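Local coordinates for glycosyl hyrolase, family 3 (PDB 3TEV), which is probably a glycoside hydrolase of family 3, hydrolysing O-glycosidic bonds with a domain built as an alpha/beta barrel, at residues A36-R40 with L67-M71; G161-L165 with L215-T219. One frame throughout, in Å; residues are numbered along the deposited sequence.

Contact 1 (A36-R40 with L67-M71); sequences AAYLR and LREVM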
ATOM      1  N   ALA A  36       6.767 -13.062 -17.895  1.00 39.70           N
ATOM      2  CA  ALA A  36       5.427 -13.600 -18.113  1.00 38.30           C
ATOM      3  C   ALA A  36       5.326 -15.029 -17.563  1.00 38.14           C
ATOM      4  O   ALA A  36       4.359 -15.359 -16.872  1.00 38.15           O
ATOM      5  CB  ALA A  36       5.077 -13.578 -19.591  1.00 37.59           C
ATOM      6  N   ALA A  37       6.322 -15.863 -17.877  1.00 37.09           N
ATOM      7  CA  ALA A  37       6.327 -17.259 -17.439  1.00 37.24           C
ATOM      8  C   ALA A  37       6.323 -17.308 -15.902  1.00 36.78           C
ATOM      9  O   ALA A  37       5.610 -18.086 -15.293  1.00 36.90           O
ATOM     10  CB  ALA A  37       7.562 -18.013 -18.009  1.00 36.22           C
ATOM     11  N   TYR A  38       7.098 -16.424 -15.295  1.00 36.62           N
ATOM     12  CA  TYR A  38       7.213 -16.350 -13.847  1.00 36.18           C
ATOM     13  C   TYR A  38       5.910 -15.892 -13.143  1.00 34.93           C
ATOM     14  O   TYR A  38       5.484 -16.519 -12.176  1.00 33.70           O
ATOM     15  CB  TYR A  38       8.383 -15.422 -13.542  1.00 36.84           C
ATOM     16  CG  TYR A  38       8.577 -15.056 -12.108  1.00 38.76           C
ATOM     17  CD1 TYR A  38       9.273 -15.906 -11.244  1.00 40.17           C
ATOM     18  CD2 TYR A  38       8.116 -13.830 -11.619  1.00 40.20           C
ATOM     19  CE1 TYR A  38       9.475 -15.571  -9.927  1.00 41.99           C
ATOM     20  CE2 TYR A  38       8.320 -13.475 -10.287  1.00 42.12           C
ATOM     21  CZ  TYR A  38       9.009 -14.356  -9.459  1.00 43.24           C
ATOM     22  OH  TYR A  38       9.233 -14.020  -8.158  1.00 46.08           O
ATOM     23  N   LEU A  39       5.280 -14.817 -13.625  1.00 34.05           N
ATOM     24  CA  LEU A  39       3.976 -14.417 -13.094  1.00 34.55           C
ATOM     25  C   LEU A  39       2.949 -15.556 -13.158  1.00 35.57           C
ATOM     26  O   LEU A  39       2.215 -15.821 -12.202  1.00 35.23           O
ATOM     27  CB  LEU A  39       3.426 -13.210 -13.853  1.00 34.22           C
ATOM     28  CG  LEU A  39       4.185 -11.889 -13.684  1.00 34.03           C
ATOM     29  CD1 LEU A  39       3.834 -10.889 -14.798  1.00 32.03           C
ATOM     30  CD2 LEU A  39       3.956 -11.291 -12.291  1.00 33.71           C
ATOM     31  N   ARG A  40       2.916 -16.236 -14.298  1.00 36.95           N
ATOM     32  CA  ARG A  40       1.952 -17.278 -14.533  1.00 38.87           C
ATOM     33  C   ARG A  40       2.267 -18.477 -13.630  1.00 38.90           C
ATOM     34  O   ARG A  40       1.387 -18.999 -12.948  1.00 38.99           O
ATOM     35  CB  ARG A  40       2.003 -17.648 -16.009  1.00 40.04           C
ATOM     36  CG  ARG A  40       0.710 -18.097 -16.574  1.00 45.13           C
ATOM     37  CD  ARG A  40       0.856 -18.465 -18.068  1.00 50.74           C
ATOM     38  NE  ARG A  40       0.619 -17.357 -19.003  1.00 52.32           N
ATOM     39  CZ  ARG A  40      -0.591 -16.857 -19.268  1.00 53.94           C
ATOM     40  NH1 ARG A  40      -1.670 -17.323 -18.634  1.00 54.25           N
ATOM     41  NH2 ARG A  40      -0.725 -15.872 -20.146  1.00 54.01           N
ATOM     42  N   LEU A  67       0.088  -7.249 -18.834  1.00 37.55           N
ATOM     43  CA  LEU A  67       0.005  -7.736 -17.458  1.00 36.62           C
ATOM     44  C   LEU A  67      -1.384  -8.238 -17.155  1.00 37.23           C
ATOM     45  O   LEU A  67      -1.547  -9.243 -16.479  1.00 37.52           O
ATOM     46  CB  LEU A  67       0.371  -6.643 -16.464  1.00 35.04           C
ATOM     47  CG  LEU A  67       1.859  -6.352 -16.366  1.00 33.74           C
ATOM     48  CD1 LEU A  67       2.121  -4.936 -15.720  1.00 29.78           C
ATOM     49  CD2 LEU A  67       2.547  -7.494 -15.613  1.00 31.06           C
ATOM     50  N   ARG A  68      -2.385  -7.535 -17.668  1.00 37.63           N
ATOM     51  CA  ARG A  68      -3.743  -7.953 -17.475  1.00 38.52           C
ATOM     52  C   ARG A  68      -4.019  -9.282 -18.188  1.00 39.38           C
ATOM     53  O   ARG A  68      -4.763 -10.115 -17.671  1.00 39.36           O
ATOM     54  CB  ARG A  68      -4.723  -6.863 -17.944  1.00 38.57           C
ATOM     55  CG  ARG A  68      -6.161  -7.353 -18.095  1.00 38.61           C
ATOM     56  CD  ARG A  68      -6.758  -7.821 -16.752  1.00 39.52           C
ATOM     57  NE  ARG A  68      -8.143  -8.254 -16.916  1.00 41.93           N
ATOM     58  CZ  ARG A  68      -8.512  -9.450 -17.377  1.00 42.89           C
ATOM     59  NH1 ARG A  68      -7.601 -10.356 -17.736  1.00 40.54           N
ATOM     60  NH2 ARG A  68      -9.806  -9.738 -17.486  1.00 44.88           N
ATOM     61  N   GLU A  69      -3.422  -9.475 -19.362  0.50 39.71           N
ATOM     62  CA  GLU A  69      -3.613 -10.707 -20.116  0.50 40.07           C
ATOM     63  C   GLU A  69      -2.981 -11.898 -19.388  0.50 39.52           C
ATOM     64  O   GLU A  69      -3.592 -12.954 -19.278  0.50 39.55           O
ATOM     65  CB  GLU A  69      -3.065 -10.567 -21.539  0.50 40.56           C
ATOM     66  CG  GLU A  69      -3.010 -11.877 -22.328  0.50 42.99           C
ATOM     67  CD  GLU A  69      -4.384 -12.457 -22.621  0.50 45.75           C
ATOM     68  OE1 GLU A  69      -5.374 -11.686 -22.628  0.50 48.58           O
ATOM     69  OE2 GLU A  69      -4.479 -13.683 -22.856  0.50 46.44           O
ATOM     70  N   VAL A  70      -1.774 -11.704 -18.859  1.00 39.23           N
ATOM     71  CA  VAL A  70      -1.063 -12.758 -18.142  1.00 37.48           C
ATOM     72  C   VAL A  70      -1.699 -13.056 -16.781  1.00 36.80           C
ATOM     73  O   VAL A  70      -1.903 -14.205 -16.450  1.00 36.26           O
ATOM     74  CB  VAL A  70       0.443 -12.404 -17.996  1.00 37.61           C
ATOM     75  CG1 VAL A  70       1.215 -13.478 -17.197  1.00 36.58           C
ATOM     76  CG2 VAL A  70       1.061 -12.227 -19.373  1.00 37.31           C
HETATM   77  N   MSE A  71      -2.036 -12.023 -16.011  1.00 36.22           N
HETATM   78  CA  MSE A  71      -2.500 -12.199 -14.634  1.00 35.93           C
HETATM   79  C   MSE A  71      -4.004 -12.497 -14.477  1.00 36.01           C
HETATM   80  O   MSE A  71      -4.423 -13.030 -13.447  1.00 35.96           O
HETATM   81  CB  MSE A  71      -2.113 -10.978 -13.787  1.00 36.13           C
HETATM   82  CG  MSE A  71      -0.599 -10.687 -13.762  1.00 37.89           C
HETATM   83 SE   MSE A  71      -0.189  -8.947 -12.950  0.75 41.48          SE
HETATM   84  CE  MSE A  71      -0.295  -9.536 -11.170  1.00 42.96           C
TER
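V70 on helix 57-71 touches A36, L39 and R40 on helix 33-42. Its CB branches into two methyls with different jobs. CG1 is anti to the backbone N (chi1 178°) and reaches toward helix 33-42. V70 CG1 lies 3.7 Å from A36 O and 4.0 Å from L39 CB. CG2 is turned to the other side. V70 CG2 is 4.2 Å from A36 CB and 4.1 Å from R40 NH2, at the end of that side chain. One turn back, L67 extends the contact: its CD2 touches L39 CD1 at 3.7 Å. L39 also packs on I24 of strand 22-24, so this leucine pair lies on the barrel side. R40 closes the outer side. Its chain bends at chi3 (-90°) and sets the guanidinium over the backbone of V70. V70 O sits over one face of the group, offset toward its rim. The axes of the two short segments come within 9.8 Å and cross at -42°. No hydrogen bond joins the segments. The grip is mainly apolar, made by carbons of V70, L39, L67 and A36. The positive group of R40 lies by the C-terminal end of helix 57-71, where the helix dipole may add a mild electrostatic attraction.

Contact 2 (G161-L165 with L215-T219); sequences GRAAL and LLPET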
ATOM      1  N   GLY A 161      -7.342  14.806   1.894  1.00 44.81           N
ATOM      2  CA  GLY A 161      -7.303  13.350   1.758  1.00 43.91           C
ATOM      3  C   GLY A 161      -8.616  12.818   1.205  1.00 43.79           C
ATOM      4  O   GLY A 161      -8.623  11.960   0.328  1.00 43.35           O
ATOM      5  N   ARG A 162      -9.724  13.347   1.712  1.00 44.57           N
ATOM      6  CA  ARG A 162     -11.074  12.957   1.265  1.00 45.51           C
ATOM      7  C   ARG A 162     -11.243  13.215  -0.232  1.00 44.89           C
ATOM      8  O   ARG A 162     -11.777  12.367  -0.974  1.00 44.72           O
ATOM      9  CB  ARG A 162     -12.161  13.724   2.049  1.00 46.08           C
ATOM     10  CG  ARG A 162     -13.600  13.218   1.792  1.00 48.88           C
ATOM     11  CD  ARG A 162     -14.707  14.026   2.493  1.00 55.32           C
ATOM     12  NE  ARG A 162     -14.407  14.331   3.898  1.00 59.73           N
ATOM     13  CZ  ARG A 162     -14.716  13.563   4.948  1.00 61.88           C
ATOM     14  NH1 ARG A 162     -15.348  12.393   4.787  1.00 62.99           N
ATOM     15  NH2 ARG A 162     -14.381  13.969   6.174  1.00 62.05           N
ATOM     16  N   ALA A 163     -10.775  14.384  -0.661  1.00 44.09           N
ATOM     17  CA  ALA A 163     -10.871  14.801  -2.064  1.00 43.74           C
ATOM     18  C   ALA A 163     -10.055  13.884  -2.978  1.00 43.19           C
ATOM     19  O   ALA A 163     -10.510  13.498  -4.052  1.00 43.38           O
ATOM     20  CB  ALA A 163     -10.411  16.249  -2.213  1.00 43.49           C
ATOM     21  N   ALA A 164      -8.847  13.541  -2.536  1.00 42.66           N
ATOM     22  CA  ALA A 164      -7.950  12.664  -3.292  1.00 41.77           C
ATOM     23  C   ALA A 164      -8.534  11.265  -3.455  1.00 41.36           C
ATOM     24  O   ALA A 164      -8.485  10.684  -4.552  1.00 41.28           O
ATOM     25  CB  ALA A 164      -6.590  12.608  -2.621  1.00 41.72           C
ATOM     26  N   LEU A 165      -9.096  10.732  -2.367  1.00 40.94           N
ATOM     27  CA  LEU A 165      -9.758   9.421  -2.397  1.00 40.48           C
ATOM     28  C   LEU A 165     -10.933   9.430  -3.373  1.00 41.12           C
ATOM     29  O   LEU A 165     -11.062   8.516  -4.194  1.00 41.47           O
ATOM     30  CB  LEU A 165     -10.251   9.019  -1.006  1.00 39.66           C
ATOM     31  CG  LEU A 165      -9.220   8.752   0.090  1.00 39.53           C
ATOM     32  CD1 LEU A 165      -9.900   8.852   1.448  1.00 40.68           C
ATOM     33  CD2 LEU A 165      -8.538   7.380  -0.058  1.00 38.53           C
ATOM     34  N   LEU A 215     -11.405   8.890   7.608  1.00 46.65           N
ATOM     35  CA  LEU A 215     -11.562   8.564   6.183  1.00 46.21           C
ATOM     36  C   LEU A 215     -11.783   7.080   5.872  1.00 45.93           C
ATOM     37  O   LEU A 215     -11.836   6.691   4.706  1.00 45.31           O
ATOM     38  CB  LEU A 215     -10.390   9.144   5.363  1.00 45.56           C
ATOM     39  CG  LEU A 215     -10.205  10.685   5.404  1.00 45.98           C
ATOM     40  CD1 LEU A 215      -9.072  11.158   4.484  1.00 43.44           C
ATOM     41  CD2 LEU A 215     -11.494  11.473   5.101  1.00 44.97           C
ATOM     42  N   LEU A 216     -11.914   6.254   6.909  1.00 46.22           N
ATOM     43  CA  LEU A 216     -12.060   4.796   6.729  1.00 46.26           C
ATOM     44  C   LEU A 216     -13.125   4.328   5.749  1.00 46.85           C
ATOM     45  O   LEU A 216     -12.821   3.513   4.879  1.00 46.41           O
ATOM     46  CB  LEU A 216     -12.329   4.101   8.055  1.00 46.42           C
ATOM     47  CG  LEU A 216     -11.171   3.728   8.953  1.00 46.08           C
ATOM     48  CD1 LEU A 216     -11.750   2.815  10.017  1.00 47.14           C
ATOM     49  CD2 LEU A 216     -10.032   3.058   8.177  1.00 44.86           C
ATOM     50  N   PRO A 217     -14.377   4.820   5.890  1.00 47.79           N
ATOM     51  CA  PRO A 217     -15.402   4.311   4.960  1.00 48.81           C
ATOM     52  C   PRO A 217     -15.143   4.665   3.481  1.00 49.21           C
ATOM     53  O   PRO A 217     -15.765   4.068   2.603  1.00 50.40           O
ATOM     54  CB  PRO A 217     -16.722   4.954   5.452  1.00 48.84           C
ATOM     55  CG  PRO A 217     -16.397   5.687   6.739  1.00 48.79           C
ATOM     56  CD  PRO A 217     -14.895   5.887   6.774  1.00 48.12           C
ATOM     57  N   GLU A 218     -14.249   5.617   3.218  1.00 48.09           N
ATOM     58  CA  GLU A 218     -13.893   6.018   1.858  1.00 47.48           C
ATOM     59  C   GLU A 218     -12.553   5.437   1.400  1.00 45.28           C
ATOM     60  O   GLU A 218     -12.116   5.703   0.282  1.00 44.63           O
ATOM     61  CB  GLU A 218     -13.803   7.551   1.751  1.00 48.46           C
ATOM     62  CG  GLU A 218     -15.135   8.274   1.580  1.00 54.10           C
ATOM     63  CD  GLU A 218     -15.871   8.446   2.893  1.00 59.82           C
ATOM     64  OE1 GLU A 218     -15.188   8.545   3.945  1.00 62.65           O
ATOM     65  OE2 GLU A 218     -17.130   8.474   2.873  1.00 62.65           O
ATOM     66  N   THR A 219     -11.892   4.674   2.269  1.00 43.02           N
ATOM     67  CA  THR A 219     -10.553   4.160   1.993  1.00 41.35           C
ATOM     68  C   THR A 219     -10.568   2.648   1.691  1.00 39.86           C
ATOM     69  O   THR A 219     -10.660   1.838   2.602  1.00 39.58           O
ATOM     70  CB  THR A 219      -9.601   4.469   3.186  1.00 41.47           C
ATOM     71  OG1 THR A 219      -9.684   5.862   3.517  1.00 42.29           O
ATOM     72  CG2 THR A 219      -8.165   4.124   2.847  1.00 41.22           C
TER
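The R162 guanidinium has one methyl of L215 on one of its faces. L215 CD2 stands 3.8 Å above the plane of the R162 guanidinium, over its centre. The carboxylate of E218 comes at a slant to the same group. E218 OE1 is 3.9 Å from R162 NH1, a long salt bridge, and the two planes are 65° apart. The bond is thus more a charge attraction than a paired, coplanar grip. R162 starts extended, then bends at chi3 (-45°), which folds its end over L215. Its side chain also touches Q107 of helix 107-124.

The other methyl of L215 points at the helix backbone. L215 CD1 is 3.6 Å from R162 N and also touches G161 C. G161 has no side chain, and this lets the leucine lie close against the helix. Further along, L165 packs against L215, E218 and T219. L165 CD1 meets L215 CD1 at 3.9 Å and T219 OG1 at 3.6 Å. L165 CD2 touches E218 O.

The T219 hydroxyl, though touched by L165 CD1, is used within its own segment. T219 OG1 donates to L215 O at 2.6 Å, from well above the carbonyl plane. E218 N reaches L215 O from the opposite face, at 3.0 Å. Two donors thus hold L215 O and brace the 3-10 turn 216-218. T219 O accepts from Y255 OH, which ties the end of the turn to another loop.

Toward the barrel, L165 also touches P175 and T219 touches A177, both on strand 174-180. The arrangement is that of a TIM barrel: outer helix 154-169 packs on the connection that leads from helix 210-215 into strand 221-224.

Contacts 1 and 2 belong to one barrel but do not touch. Their centres are 31 Å apart and their nearest atoms about 20 Å apart. Both segments of contact 1 come before those of contact 2 in the chain. Contact 1 is partly buried; its centre is about 21 Å from the centre of the chain, against about 14 Å for the buried contact 2. Segments 36-40 and 67-71 are later parts of helices that lead into neighbouring strands 46-49 and 76-79. Contact 2 likewise precedes neighbouring strands 174-180 and 221-224. Both contacts therefore probably lie toward the N-terminal ends of the strands, whereas TIM-barrel active sites lie at the C-terminal ends.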